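Local coordinates for protein glutamyl endopeptidase (Staphylococcus epidermidis, PDB 6PYM) that probably cleaves proteins on the carbonyl side of glutamate, acting as a secreted serine endopeptidase of the S1B family, at residues V22-I27 against T132-D137; W144-K149 against Y160-V165; R8-N13 against L140-E145. The protein carries 1 engineered substitution. One frame throughout, in Å; residues are numbered along the deposited sequence.

Contact 1 (V22-I27 against T132-D137)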
ATOM      1  N   VAL A  22       7.211   0.822   0.305  1.00  7.00           N
ATOM      2  CA  VAL A  22       6.313   0.190  -0.654  1.00  7.10           C
ATOM      3  C   VAL A  22       6.648  -1.295  -0.741  1.00  6.96           C
ATOM      4  O   VAL A  22       7.822  -1.669  -0.890  1.00  7.76           O
ATOM      5  CB  VAL A  22       6.427   0.887  -2.019  1.00  7.44           C
ATOM      6  CG1 VAL A  22       5.497   0.242  -3.035  1.00  8.17           C
ATOM      7  CG2 VAL A  22       6.134   2.381  -1.885  1.00  8.34           C
ATOM      8  N   SER A  23       5.623  -2.155  -0.647  1.00  6.77           N
ATOM      9  CA  SER A  23       5.847  -3.577  -0.442  1.00  7.92           C
ATOM     10  C   SER A  23       5.042  -4.436  -1.405  1.00  7.47           C
ATOM     11  O   SER A  23       3.893  -4.124  -1.735  1.00  7.87           O
ATOM     12  CB  SER A  23       5.499  -3.981   0.987  1.00  8.16           C
ATOM     13  OG  SER A  23       6.254  -3.233   1.932  1.00  8.81           O
ATOM     14  N   PHE A  24       5.655  -5.541  -1.818  1.00  7.40           N
ATOM     15  CA  PHE A  24       5.056  -6.542  -2.690  1.00  7.71           C
ATOM     16  C   PHE A  24       4.514  -7.687  -1.844  1.00  7.65           C
ATOM     17  O   PHE A  24       5.192  -8.153  -0.919  1.00  8.90           O
ATOM     18  CB  PHE A  24       6.138  -7.047  -3.649  1.00  7.95           C
ATOM     19  CG  PHE A  24       5.767  -8.276  -4.432  1.00  8.18           C
ATOM     20  CD1 PHE A  24       4.850  -8.212  -5.469  1.00  8.78           C
ATOM     21  CD2 PHE A  24       6.371  -9.499  -4.151  1.00  9.05           C
ATOM     22  CE1 PHE A  24       4.527  -9.352  -6.196  1.00 10.05           C
ATOM     23  CE2 PHE A  24       6.053 -10.633  -4.875  1.00 10.81           C
ATOM     24  CZ  PHE A  24       5.136 -10.555  -5.894  1.00 10.85           C
ATOM     25  N   ILE A  25       3.292  -8.126  -2.142  1.00  7.73           N
ATOM     26  CA  ILE A  25       2.626  -9.172  -1.376  1.00  8.45           C
ATOM     27  C   ILE A  25       2.388 -10.372  -2.282  1.00  8.76           C
ATOM     28  O   ILE A  25       1.866 -10.222  -3.394  1.00  9.44           O
ATOM     29  CB  ILE A  25       1.298  -8.667  -0.790  1.00  8.41           C
ATOM     30  CG1 ILE A  25       1.553  -7.480   0.138  1.00 11.54           C
ATOM     31  CG2 ILE A  25       0.589  -9.785  -0.037  1.00 11.39           C
ATOM     32  CD1 ILE A  25       0.303  -6.965   0.845  1.00 11.38           C
ATOM     33  N   TYR A  26       2.750 -11.561  -1.798  1.00  9.20           N
ATOM     34  CA  TYR A  26       2.622 -12.797  -2.557  1.00  9.93           C
ATOM     35  C   TYR A  26       1.878 -13.806  -1.696  1.00  9.46           C
ATOM     36  O   TYR A  26       2.269 -14.056  -0.554  1.00  9.81           O
ATOM     37  CB  TYR A  26       4.011 -13.328  -2.916  1.00 10.01           C
ATOM     38  CG  TYR A  26       4.019 -14.542  -3.826  1.00 10.57           C
ATOM     39  CD1 TYR A  26       3.973 -15.834  -3.302  1.00 11.21           C
ATOM     40  CD2 TYR A  26       4.105 -14.398  -5.207  1.00 11.99           C
ATOM     41  CE1 TYR A  26       3.998 -16.951  -4.140  1.00 12.37           C
ATOM     42  CE2 TYR A  26       4.127 -15.508  -6.049  1.00 12.95           C
ATOM     43  CZ  TYR A  26       4.081 -16.774  -5.509  1.00 12.45           C
ATOM     44  OH  TYR A  26       4.110 -17.864  -6.356  1.00 13.08           O
ATOM     45  N   ILE A  27       0.791 -14.360  -2.231  1.00 10.24           N
ATOM     46  CA  ILE A  27      -0.029 -15.334  -1.510  1.00 10.69           C
ATOM     47  C   ILE A  27      -0.262 -16.537  -2.415  1.00 11.15           C
ATOM     48  O   ILE A  27      -0.956 -16.418  -3.433  1.00 12.33           O
ATOM     49  CB  ILE A  27      -1.378 -14.741  -1.063  1.00 11.64           C
ATOM     50  CG1 ILE A  27      -1.179 -13.485  -0.209  1.00 11.50           C
ATOM     51  CG2 ILE A  27      -2.178 -15.782  -0.284  1.00 14.48           C
ATOM     52  CD1 ILE A  27      -2.476 -12.764   0.141  1.00 13.29           C
ATOM     53  N   THR A 132       1.813   4.039  -5.899  1.00  7.09           N
ATOM     54  CA  THR A 132       3.042   3.307  -6.162  1.00  7.05           C
ATOM     55  C   THR A 132       2.937   1.913  -5.570  1.00  6.94           C
ATOM     56  O   THR A 132       2.568   1.756  -4.403  1.00  7.22           O
ATOM     57  CB  THR A 132       4.241   4.090  -5.635  1.00  8.03           C
ATOM     58  OG1 THR A 132       4.250   5.356  -6.301  1.00  9.63           O
ATOM     59  CG2 THR A 132       5.560   3.354  -5.897  1.00  9.04           C
ATOM     60  N   GLY A 133       3.241   0.910  -6.382  1.00  7.09           N
ATOM     61  CA  GLY A 133       3.037  -0.464  -5.979  1.00  7.28           C
ATOM     62  C   GLY A 133       3.384  -1.403  -7.109  1.00  6.67           C
ATOM     63  O   GLY A 133       4.266  -1.090  -7.918  1.00  7.23           O
ATOM     64  N   TYR A 134       2.695  -2.541  -7.176  1.00  6.83           N
ATOM     65  CA  TYR A 134       3.137  -3.701  -7.953  1.00  7.30           C
ATOM     66  C   TYR A 134       2.053  -4.148  -8.931  1.00  7.64           C
ATOM     67  O   TYR A 134       1.378  -5.160  -8.710  1.00  8.58           O
ATOM     68  CB  TYR A 134       3.582  -4.816  -7.002  1.00  8.49           C
ATOM     69  CG  TYR A 134       4.823  -4.426  -6.234  1.00  7.94           C
ATOM     70  CD1 TYR A 134       6.076  -4.663  -6.774  1.00  8.13           C
ATOM     71  CD2 TYR A 134       4.745  -3.770  -5.005  1.00  7.98           C
ATOM     72  CE1 TYR A 134       7.221  -4.279  -6.119  1.00  8.50           C
ATOM     73  CE2 TYR A 134       5.892  -3.389  -4.336  1.00  7.95           C
ATOM     74  CZ  TYR A 134       7.125  -3.652  -4.893  1.00  8.16           C
ATOM     75  OH  TYR A 134       8.257  -3.269  -4.206  1.00  9.18           O
ATOM     76  N   PRO A 135       1.878  -3.424 -10.039  1.00  8.05           N
ATOM     77  CA  PRO A 135       0.851  -3.802 -11.022  1.00  8.84           C
ATOM     78  C   PRO A 135       1.170  -5.114 -11.718  1.00  8.59           C
ATOM     79  O   PRO A 135       2.303  -5.365 -12.132  1.00  9.23           O
ATOM     80  CB  PRO A 135       0.885  -2.641 -12.026  1.00  9.27           C
ATOM     81  CG  PRO A 135       2.272  -2.078 -11.905  1.00  9.14           C
ATOM     82  CD  PRO A 135       2.599  -2.206 -10.439  1.00  8.65           C
ATOM     83  N   GLY A 136       0.130  -5.927 -11.909  1.00  9.14           N
ATOM     84  CA  GLY A 136       0.275  -7.261 -12.472  1.00 10.22           C
ATOM     85  C   GLY A 136       0.480  -7.338 -13.970  1.00 10.43           C
ATOM     86  O   GLY A 136       0.753  -8.433 -14.478  1.00 12.35           O
ATOM     87  N   ASP A 137       0.353  -6.231 -14.698  1.00  9.80           N
ATOM     88  CA  ASP A 137       0.698  -6.266 -16.112  1.00 11.04           C
ATOM     89  C   ASP A 137       2.193  -6.142 -16.346  1.00 10.18           C
ATOM     90  O   ASP A 137       2.658  -6.418 -17.458  1.00 12.41           O
ATOM     91  CB  ASP A 137      -0.071  -5.202 -16.903  1.00 10.02           C
ATOM     92  CG  ASP A 137       0.273  -3.780 -16.488  1.00 10.53           C
ATOM     93  OD1 ASP A 137       0.427  -3.504 -15.276  1.00 10.72           O
ATOM     94  OD2 ASP A 137       0.360  -2.912 -17.380  1.00 12.27           O
TER
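At the seam between the two beta-barrels of the chymotrypsin-like fold, V22 and F24 of the first barrel close on Y134, just past a strand of the second. No hydrogen bond crosses here; the joint is made by a tyrosine ring laid against a strand. F24 CB sits over the middle of that ring, 3.6 Å from the Y134 ring centroid and only 5° off its normal, a clear CH-pi contact. With CG anti to the backbone N (chi1 168°), the F24 ring then turns its edge to the same tyrosine, giving an edge-to-face pair with centroids of the F24 and Y134 rings 5.4 Å apart and planes at 62°. F24 CD1 does the touching, 3.9 Å from Y134 CG. Backbone atoms are drawn in as well: S23 C lies 3.2 Å from Y134 CE2, a tight fit that leaves the ring little scope to shift toward the strand. V22 sends CG1 between two partners, 3.9 Å from Y134 CE2 and 3.6 Å from T132 O, while its CG2 meets T132 CG2 at 4.2 Å. The tyrosine is held at its polar points too, OH bonding to A69 O and the backbone N to S37 OG. Its side chain is about 9 Å from that of A169, the engineered replacement at the predicted catalytic serine position. Strand 22-27 hydrogen-bonds through S23 and I25 to strand 34-42, and through F24 to H66 of strand 64-67; strand 128-133 lies between strands 143-154 and 172-174, and M143 packs on both V22 and Y134.

Contact 2 (W144-K149 against Y160-V165)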
ATOM      1  N   TRP A 144       6.165   0.242  -9.633  1.00  7.77           N
ATOM      2  CA  TRP A 144       5.796   1.263 -10.602  1.00  7.50           C
ATOM      3  C   TRP A 144       5.049   2.380  -9.899  1.00  7.68           C
ATOM      4  O   TRP A 144       4.211   2.133  -9.022  1.00  7.64           O
ATOM      5  CB  TRP A 144       4.913   0.686 -11.741  1.00  9.10           C
ATOM      6  CG  TRP A 144       5.653  -0.313 -12.537  1.00  7.61           C
ATOM      7  CD1 TRP A 144       6.017  -1.564 -12.140  1.00  8.64           C
ATOM      8  CD2 TRP A 144       6.176  -0.140 -13.858  1.00  8.71           C
ATOM      9  NE1 TRP A 144       6.750  -2.185 -13.131  1.00  8.85           N
ATOM     10  CE2 TRP A 144       6.861  -1.326 -14.192  1.00  9.48           C
ATOM     11  CE3 TRP A 144       6.137   0.903 -14.788  1.00  9.70           C
ATOM     12  CZ2 TRP A 144       7.486  -1.505 -15.430  1.00  9.89           C
ATOM     13  CZ3 TRP A 144       6.771   0.728 -16.005  1.00 10.19           C
ATOM     14  CH2 TRP A 144       7.427  -0.469 -16.315  1.00 11.50           C
ATOM     15  N   GLU A 145       5.336   3.609 -10.299  1.00  8.32           N
ATOM     16  CA  GLU A 145       4.684   4.806  -9.797  1.00  8.44           C
ATOM     17  C   GLU A 145       3.761   5.354 -10.877  1.00  8.05           C
ATOM     18  O   GLU A 145       4.189   5.575 -12.019  1.00 10.16           O
ATOM     19  CB  GLU A 145       5.751   5.842  -9.466  1.00  9.59           C
ATOM     20  CG  GLU A 145       5.240   7.192  -9.048  1.00 10.64           C
ATOM     21  CD  GLU A 145       6.381   8.120  -8.680  1.00 11.66           C
ATOM     22  OE1 GLU A 145       6.955   8.760  -9.594  1.00 16.21           O
ATOM     23  OE2 GLU A 145       6.742   8.179  -7.487  1.00 12.58           O
ATOM     24  N   SER A 146       2.504   5.585 -10.516  1.00  8.23           N
ATOM     25  CA  SER A 146       1.487   6.115 -11.416  1.00  8.46           C
ATOM     26  C   SER A 146       1.095   7.512 -10.958  1.00  8.21           C
ATOM     27  O   SER A 146       0.850   7.729  -9.768  1.00  9.58           O
ATOM     28  CB  SER A 146       0.271   5.192 -11.401  1.00  8.57           C
ATOM     29  OG  SER A 146      -0.696   5.666 -12.320  1.00  8.58           O
ATOM     30  N   VAL A 147       1.019   8.448 -11.904  1.00  8.91           N
ATOM     31  CA  VAL A 147       0.896   9.879 -11.636  1.00  9.62           C
ATOM     32  C   VAL A 147      -0.489  10.371 -12.055  1.00  9.02           C
ATOM     33  O   VAL A 147      -0.948  10.070 -13.162  1.00  8.87           O
ATOM     34  CB  VAL A 147       1.982  10.647 -12.411  1.00 11.93           C
ATOM     35  CG1 VAL A 147       1.756  12.147 -12.336  1.00 14.56           C
ATOM     36  CG2 VAL A 147       3.373  10.278 -11.897  1.00 16.13           C
ATOM     37  N   GLY A 148      -1.125  11.169 -11.206  1.00  9.26           N
ATOM     38  CA  GLY A 148      -2.394  11.770 -11.584  1.00 10.03           C
ATOM     39  C   GLY A 148      -2.908  12.718 -10.520  1.00  9.56           C
ATOM     40  O   GLY A 148      -2.136  13.256  -9.723  1.00 10.71           O
ATOM     41  N   LYS A 149      -4.222  12.923 -10.517  1.00 10.14           N
ATOM     42  CA  LYS A 149      -4.863  13.900  -9.648  1.00 11.05           C
ATOM     43  C   LYS A 149      -6.048  13.299  -8.907  1.00  9.70           C
ATOM     44  O   LYS A 149      -6.741  12.407  -9.405  1.00  9.90           O
ATOM     45  CB  LYS A 149      -5.384  15.101 -10.454  1.00 13.52           C
ATOM     46  CG  LYS A 149      -4.305  15.986 -11.066  1.00 17.58           C
ATOM     47  CD  LYS A 149      -4.933  17.097 -11.903  1.00 23.22           C
ATOM     48  CE  LYS A 149      -3.930  18.187 -12.234  1.00 26.39           C
ATOM     49  NZ  LYS A 149      -3.589  18.988 -11.025  1.00 23.96           N
ATOM     50  N   TYR A 160      -9.232   8.988  -7.947  1.00  8.00           N
ATOM     51  CA  TYR A 160      -8.230   9.670  -8.753  1.00  8.73           C
ATOM     52  C   TYR A 160      -8.314   9.214 -10.204  1.00  8.43           C
ATOM     53  O   TYR A 160      -8.934   8.195 -10.529  1.00  9.16           O
ATOM     54  CB  TYR A 160      -6.808   9.488  -8.192  1.00  9.20           C
ATOM     55  CG  TYR A 160      -6.592   8.185  -7.452  1.00  7.87           C
ATOM     56  CD1 TYR A 160      -6.436   6.976  -8.129  1.00  8.42           C
ATOM     57  CD2 TYR A 160      -6.536   8.170  -6.071  1.00  8.91           C
ATOM     58  CE1 TYR A 160      -6.235   5.797  -7.438  1.00  7.87           C
ATOM     59  CE2 TYR A 160      -6.347   7.002  -5.372  1.00  9.28           C
ATOM     60  CZ  TYR A 160      -6.194   5.816  -6.052  1.00  7.83           C
ATOM     61  OH  TYR A 160      -6.001   4.666  -5.327  1.00  8.73           O
ATOM     62  N   ASP A 161      -7.652   9.985 -11.072  1.00  8.81           N
ATOM     63  CA  ASP A 161      -7.715   9.805 -12.521  1.00  8.99           C
ATOM     64  C   ASP A 161      -6.504   9.074 -13.095  1.00  8.88           C
ATOM     65  O   ASP A 161      -6.379   8.966 -14.319  1.00 10.25           O
ATOM     66  CB  ASP A 161      -7.927  11.151 -13.233  1.00 10.60           C
ATOM     67  CG  ASP A 161      -6.704  12.064 -13.185  1.00 12.35           C
ATOM     68  OD1 ASP A 161      -5.636  11.678 -12.679  1.00 12.08           O
ATOM     69  OD2 ASP A 161      -6.814  13.209 -13.684  1.00 16.86           O
ATOM     70  N   LEU A 162      -5.621   8.567 -12.248  1.00  9.17           N
ATOM     71  CA  LEU A 162      -4.430   7.852 -12.678  1.00  8.87           C
ATOM     72  C   LEU A 162      -4.736   6.364 -12.842  1.00  8.22           C
ATOM     73  O   LEU A 162      -5.661   5.827 -12.228  1.00  9.92           O
ATOM     74  CB  LEU A 162      -3.296   8.068 -11.674  1.00  9.39           C
ATOM     75  CG  LEU A 162      -3.570   7.705 -10.212  1.00  8.27           C
ATOM     76  CD1 LEU A 162      -3.258   6.235  -9.915  1.00 10.52           C
ATOM     77  CD2 LEU A 162      -2.806   8.633  -9.263  1.00 12.46           C
ATOM     78  N   SER A 163      -3.946   5.700 -13.684  1.00  8.14           N
ATOM     79  CA  SER A 163      -4.163   4.295 -14.015  1.00  8.23           C
ATOM     80  C   SER A 163      -3.523   3.340 -13.005  1.00  7.85           C
ATOM     81  O   SER A 163      -2.451   3.604 -12.451  1.00  8.42           O
ATOM     82  CB  SER A 163      -3.591   3.991 -15.394  1.00  9.21           C
ATOM     83  OG  SER A 163      -4.330   4.610 -16.431  1.00  9.39           O
ATOM     84  N   THR A 164      -4.193   2.203 -12.795  1.00  7.89           N
ATOM     85  CA  THR A 164      -3.692   1.106 -11.977  1.00  8.34           C
ATOM     86  C   THR A 164      -4.142  -0.200 -12.619  1.00  8.06           C
ATOM     87  O   THR A 164      -5.060  -0.217 -13.441  1.00  8.50           O
ATOM     88  CB  THR A 164      -4.244   1.159 -10.543  1.00  7.89           C
ATOM     89  OG1 THR A 164      -5.662   0.982 -10.579  1.00  8.74           O
ATOM     90  CG2 THR A 164      -3.929   2.486  -9.863  1.00  9.76           C
ATOM     91  N   VAL A 165      -3.497  -1.301 -12.230  1.00  8.35           N
ATOM     92  CA  VAL A 165      -3.801  -2.626 -12.763  1.00  9.63           C
ATOM     93  C   VAL A 165      -3.807  -3.616 -11.612  1.00  9.01           C
ATOM     94  O   VAL A 165      -3.029  -3.481 -10.664  1.00  9.90           O
ATOM     95  CB  VAL A 165      -2.765  -3.047 -13.844  1.00 10.87           C
ATOM     96  CG1 VAL A 165      -2.977  -4.496 -14.309  1.00 12.94           C
ATOM     97  CG2 VAL A 165      -2.829  -2.112 -15.037  1.00 12.09           C
TER
HETATM   98  O   HOH W   1      -1.343   7.367 -14.431  1.00  9.69           O
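L162 lays its side chain along the backbone of S146 to G148, with CB 3.4 Å from V147 O and CD2 3.6 Å from G148 N, while CD1 reaches S146 OG at 3.6 Å. Its CG stands between its own N and carbonyl carbon (chi1 56°), which carries the two methyl branches toward the strand. S146 supplies the polar half of the contact: its hydroxyl donates to S163 O, OG to O 2.7 Å, in the carbonyl plane and on a lone pair. The same OG accepts from water 1 at 2.8 Å, and S163 N gives its hydrogen to that water, N to O 3.2 Å, so the backbone N and O of S163 are both tied to the S146 hydroxyl, one directly and one through water. At the other end D161 folds back as a side-chain substitute for a strand partner. K149 N points at D161 OD1, 2.9 Å away, the donor standing 43° out of the carboxylate plane, and D161 N returns a bond to K149 O at 3.1 Å. N5 ND2 also donates to D161 OD1, so this oxygen has two N-H partners. The two segments run roughly antiparallel, and the pairing belongs to the hairpin of strands 143-154 and 157-160 at the point where the second arm passes into a loop. Beyond it, L162 packs on V131 of strand 128-133, S163 OG is bonded to L3 N and N5 O of the N-terminal stretch, and Y160 reaches across to H184 of strand 180-188.

Contact 3 (R8-N13 against L140-E145)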
ATOM      1  N   ARG A   8       2.845   5.926 -16.019  1.00  9.80           N
ATOM      2  CA  ARG A   8       3.398   4.969 -15.067  1.00  9.80           C
ATOM      3  C   ARG A   8       4.853   4.685 -15.402  1.00  9.97           C
ATOM      4  O   ARG A   8       5.190   4.414 -16.560  1.00 12.37           O
ATOM      5  CB  ARG A   8       2.598   3.668 -15.090  1.00  9.81           C
ATOM      6  CG  ARG A   8       1.121   3.849 -14.771  1.00  8.99           C
ATOM      7  CD  ARG A   8       0.435   2.514 -14.525  1.00 11.21           C
ATOM      8  NE  ARG A   8       0.318   1.736 -15.753  1.00 10.28           N
ATOM      9  CZ  ARG A   8       0.288   0.406 -15.817  1.00  9.79           C
ATOM     10  NH1 ARG A   8       0.398  -0.329 -14.720  1.00 10.21           N
ATOM     11  NH2 ARG A   8       0.166  -0.194 -16.986  1.00 10.86           N
ATOM     12  N   HIS A   9       5.706   4.730 -14.392  1.00  9.34           N
ATOM     13  CA  HIS A   9       7.139   4.583 -14.586  1.00  9.99           C
ATOM     14  C   HIS A   9       7.697   3.649 -13.527  1.00  9.40           C
ATOM     15  O   HIS A   9       7.260   3.668 -12.370  1.00  9.15           O
ATOM     16  CB  HIS A   9       7.835   5.946 -14.510  1.00 12.52           C
ATOM     17  CG  HIS A   9       7.528   6.825 -15.677  1.00 15.73           C
ATOM     18  ND1 HIS A   9       6.494   7.735 -15.678  1.00 21.29           N
ATOM     19  CD2 HIS A   9       8.082   6.880 -16.910  1.00 16.46           C
ATOM     20  CE1 HIS A   9       6.449   8.341 -16.852  1.00 20.56           C
ATOM     21  NE2 HIS A   9       7.402   7.841 -17.617  1.00 23.38           N
ATOM     22  N   GLN A  10       8.674   2.843 -13.924  1.00  8.37           N
ATOM     23  CA  GLN A  10       9.262   1.873 -13.021  1.00  9.05           C
ATOM     24  C   GLN A  10      10.206   2.566 -12.050  1.00  8.23           C
ATOM     25  O   GLN A  10      10.898   3.529 -12.407  1.00  9.38           O
ATOM     26  CB  GLN A  10      10.022   0.814 -13.817  1.00  9.61           C
ATOM     27  CG  GLN A  10      10.537  -0.313 -12.942  1.00  9.98           C
ATOM     28  CD  GLN A  10      11.108  -1.472 -13.727  1.00  9.48           C
ATOM     29  OE1 GLN A  10      11.188  -1.435 -14.964  1.00 10.40           O
ATOM     30  NE2 GLN A  10      11.493  -2.529 -13.012  1.00 10.16           N
ATOM     31  N   ILE A  11      10.215   2.078 -10.813  1.00  8.19           N
ATOM     32  CA  ILE A  11      11.142   2.520  -9.780  1.00  9.01           C
ATOM     33  C   ILE A  11      12.262   1.500  -9.688  1.00  7.87           C
ATOM     34  O   ILE A  11      12.018   0.296  -9.545  1.00  8.98           O
ATOM     35  CB  ILE A  11      10.440   2.665  -8.418  1.00  9.02           C
ATOM     36  CG1 ILE A  11       9.238   3.610  -8.503  1.00 10.31           C
ATOM     37  CG2 ILE A  11      11.444   3.090  -7.333  1.00  9.46           C
ATOM     38  CD1 ILE A  11       9.556   4.966  -9.045  1.00 11.08           C
ATOM     39  N   PHE A  12      13.496   1.990  -9.757  1.00  8.52           N
ATOM     40  CA  PHE A  12      14.687   1.154  -9.713  1.00  8.63           C
ATOM     41  C   PHE A  12      15.390   1.223  -8.372  1.00  9.53           C
ATOM     42  O   PHE A  12      15.881   0.203  -7.875  1.00 10.12           O
ATOM     43  CB  PHE A  12      15.625   1.547 -10.858  1.00  9.70           C
ATOM     44  CG  PHE A  12      14.944   1.491 -12.187  1.00 10.42           C
ATOM     45  CD1 PHE A  12      14.759   0.281 -12.816  1.00 10.53           C
ATOM     46  CD2 PHE A  12      14.415   2.635 -12.765  1.00 10.11           C
ATOM     47  CE1 PHE A  12      14.101   0.222 -14.026  1.00 11.71           C
ATOM     48  CE2 PHE A  12      13.763   2.577 -13.970  1.00 10.78           C
ATOM     49  CZ  PHE A  12      13.611   1.374 -14.597  1.00 10.65           C
ATOM     50  N   ASN A  13      15.425   2.403  -7.766  1.00  9.08           N
ATOM     51  CA  ASN A  13      16.040   2.583  -6.452  1.00  9.53           C
ATOM     52  C   ASN A  13      14.985   2.356  -5.368  1.00  8.25           C
ATOM     53  O   ASN A  13      14.594   3.255  -4.624  1.00  9.35           O
ATOM     54  CB  ASN A  13      16.670   3.965  -6.348  1.00 11.18           C
ATOM     55  CG  ASN A  13      17.806   4.153  -7.332  1.00 12.27           C
ATOM     56  OD1 ASN A  13      17.751   5.020  -8.207  1.00 17.28           O
ATOM     57  ND2 ASN A  13      18.825   3.324  -7.220  1.00 11.17           N
ATOM     58  N   LEU A 140       6.760  -9.592 -12.562  1.00 11.05           N
ATOM     59  CA  LEU A 140       6.417  -9.852 -11.171  1.00 11.47           C
ATOM     60  C   LEU A 140       7.370  -9.123 -10.231  1.00 10.55           C
ATOM     61  O   LEU A 140       8.588  -9.111 -10.438  1.00 10.44           O
ATOM     62  CB  LEU A 140       6.446 -11.355 -10.895  1.00 13.06           C
ATOM     63  CG  LEU A 140       5.933 -11.805  -9.525  1.00 14.31           C
ATOM     64  CD1 LEU A 140       4.449 -11.524  -9.377  1.00 15.01           C
ATOM     65  CD2 LEU A 140       6.232 -13.281  -9.303  1.00 17.72           C
ATOM     66  N   ALA A 141       6.797  -8.485  -9.212  1.00  9.76           N
ATOM     67  CA  ALA A 141       7.546  -7.832  -8.143  1.00  9.81           C
ATOM     68  C   ALA A 141       8.334  -6.615  -8.606  1.00  8.99           C
ATOM     69  O   ALA A 141       9.296  -6.219  -7.941  1.00  9.21           O
ATOM     70  CB  ALA A 141       8.432  -8.817  -7.370  1.00 10.76           C
ATOM     71  N   THR A 142       7.944  -5.996  -9.722  1.00  9.08           N
ATOM     72  CA  THR A 142       8.518  -4.722 -10.124  1.00  8.91           C
ATOM     73  C   THR A 142       7.637  -3.570  -9.650  1.00  7.50           C
ATOM     74  O   THR A 142       6.404  -3.640  -9.716  1.00  7.86           O
ATOM     75  CB  THR A 142       8.777  -4.626 -11.635  1.00  8.82           C
ATOM     76  OG1 THR A 142       7.553  -4.782 -12.384  1.00  9.59           O
ATOM     77  CG2 THR A 142       9.802  -5.678 -12.076  1.00 11.10           C
ATOM     78  N   MET A 143       8.282  -2.521  -9.152  1.00  7.70           N
ATOM     79  CA  MET A 143       7.591  -1.395  -8.535  1.00  7.78           C
ATOM     80  C   MET A 143       7.388  -0.289  -9.564  1.00  7.12           C
ATOM     81  O   MET A 143       8.332   0.073 -10.283  1.00  7.98           O
ATOM     82  CB  MET A 143       8.413  -0.875  -7.355  1.00  7.68           C
ATOM     83  CG  MET A 143       7.694   0.199  -6.565  1.00  8.47           C
ATOM     84  SD  MET A 143       8.704   1.079  -5.351  1.00  8.27           S
ATOM     85  CE  MET A 143       9.184  -0.245  -4.234  1.00  9.20           C
ATOM     86  N   TRP A 144       6.165   0.242  -9.633  1.00  7.77           N
ATOM     87  CA  TRP A 144       5.796   1.263 -10.602  1.00  7.50           C
ATOM     88  C   TRP A 144       5.049   2.380  -9.899  1.00  7.68           C
ATOM     89  O   TRP A 144       4.211   2.133  -9.022  1.00  7.64           O
ATOM     90  CB  TRP A 144       4.913   0.686 -11.741  1.00  9.10           C
ATOM     91  CG  TRP A 144       5.653  -0.313 -12.537  1.00  7.61           C
ATOM     92  CD1 TRP A 144       6.017  -1.564 -12.140  1.00  8.64           C
ATOM     93  CD2 TRP A 144       6.176  -0.140 -13.858  1.00  8.71           C
ATOM     94  NE1 TRP A 144       6.750  -2.185 -13.131  1.00  8.85           N
ATOM     95  CE2 TRP A 144       6.861  -1.326 -14.192  1.00  9.48           C
ATOM     96  CE3 TRP A 144       6.137   0.903 -14.788  1.00  9.70           C
ATOM     97  CZ2 TRP A 144       7.486  -1.505 -15.430  1.00  9.89           C
ATOM     98  CZ3 TRP A 144       6.771   0.728 -16.005  1.00 10.19           C
ATOM     99  CH2 TRP A 144       7.427  -0.469 -16.315  1.00 11.50           C
ATOM    100  N   GLU A 145       5.336   3.609 -10.299  1.00  8.32           N
ATOM    101  CA  GLU A 145       4.684   4.806  -9.797  1.00  8.44           C
ATOM    102  C   GLU A 145       3.761   5.354 -10.877  1.00  8.05           C
ATOM    103  O   GLU A 145       4.189   5.575 -12.019  1.00 10.16           O
ATOM    104  CB  GLU A 145       5.751   5.842  -9.466  1.00  9.59           C
ATOM    105  CG  GLU A 145       5.240   7.192  -9.048  1.00 10.64           C
ATOM    106  CD  GLU A 145       6.381   8.120  -8.680  1.00 11.66           C
ATOM    107  OE1 GLU A 145       6.955   8.760  -9.594  1.00 16.21           O
ATOM    108  OE2 GLU A 145       6.742   8.179  -7.487  1.00 12.58           O
TER
HETATM  109  O   HOH W   2       4.733   8.042 -13.622  1.00 21.73           O
HETATM  110  O   HOH W   3      11.098  -2.361  -9.993  1.00  9.29           O
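Strand 8-11 runs antiparallel to strand 143-154, H9 and E145 forming a hydrogen-bonded pair and Q10 facing W144 in a non-hydrogen-bonded one, which adds an N-terminal strand to the sheet of the second barrel in this chymotrypsin-like fold. H9 N to E145 O measures 2.9 Å and E145 N to H9 O 2.8 Å; farther along, I11 N meets M143 O at 2.8 Å. On one face of the sheet Q10 CB sits over the six-membered ring of W144, 3.6 Å from its centroid and 5° off the normal. A chi1 of -174° swings CG of Q10 opposite its own N, and the extended chain carries the amide out past the CZ2 rim, its plane still 18° from the ring's, with Q10 OE1 3.7 Å from W144 CZ2. The indole is steadied from its rim: W144 NE1 donates in the ring plane to T142 OG1 at 2.8 Å, and that hydroxyl is itself bonded to P139 O. K138 adds a cation-pi contact to the indole. On the other face, shared by H9, I11, M143 and E145, I11 CB rests 3.9 Å from M143 SD and I11 CD1 touches E145 CB; the glutamate's OE2 goes to Y19 OH. Where the strands part, water 3 takes over from direct pairing, accepting from M143 N and Q10 NE2 and donating to I11 O.

In the fold
Contacts 2 and 3 share W144 and E145 on strand 143-154, their centres about 13 Å apart, and both belong to the sheet of the second barrel. Contact 1 joins that barrel to the first; its centre is about 9 Å from contact 3 and about 14 Å from contact 2. Along the chain, contact 1 is nested in the long loop that contact 3 closes, and contact 2 begins on the residues where contact 3 ends. The links are direct: W144 N probably hydrogen-bonds to G133 O, and R8 NH2 forms a salt bridge with D137 OD2. Strand 8-11 is thus held by its pairing with 143-154 and, through R8, by the loop that follows strand 128-133.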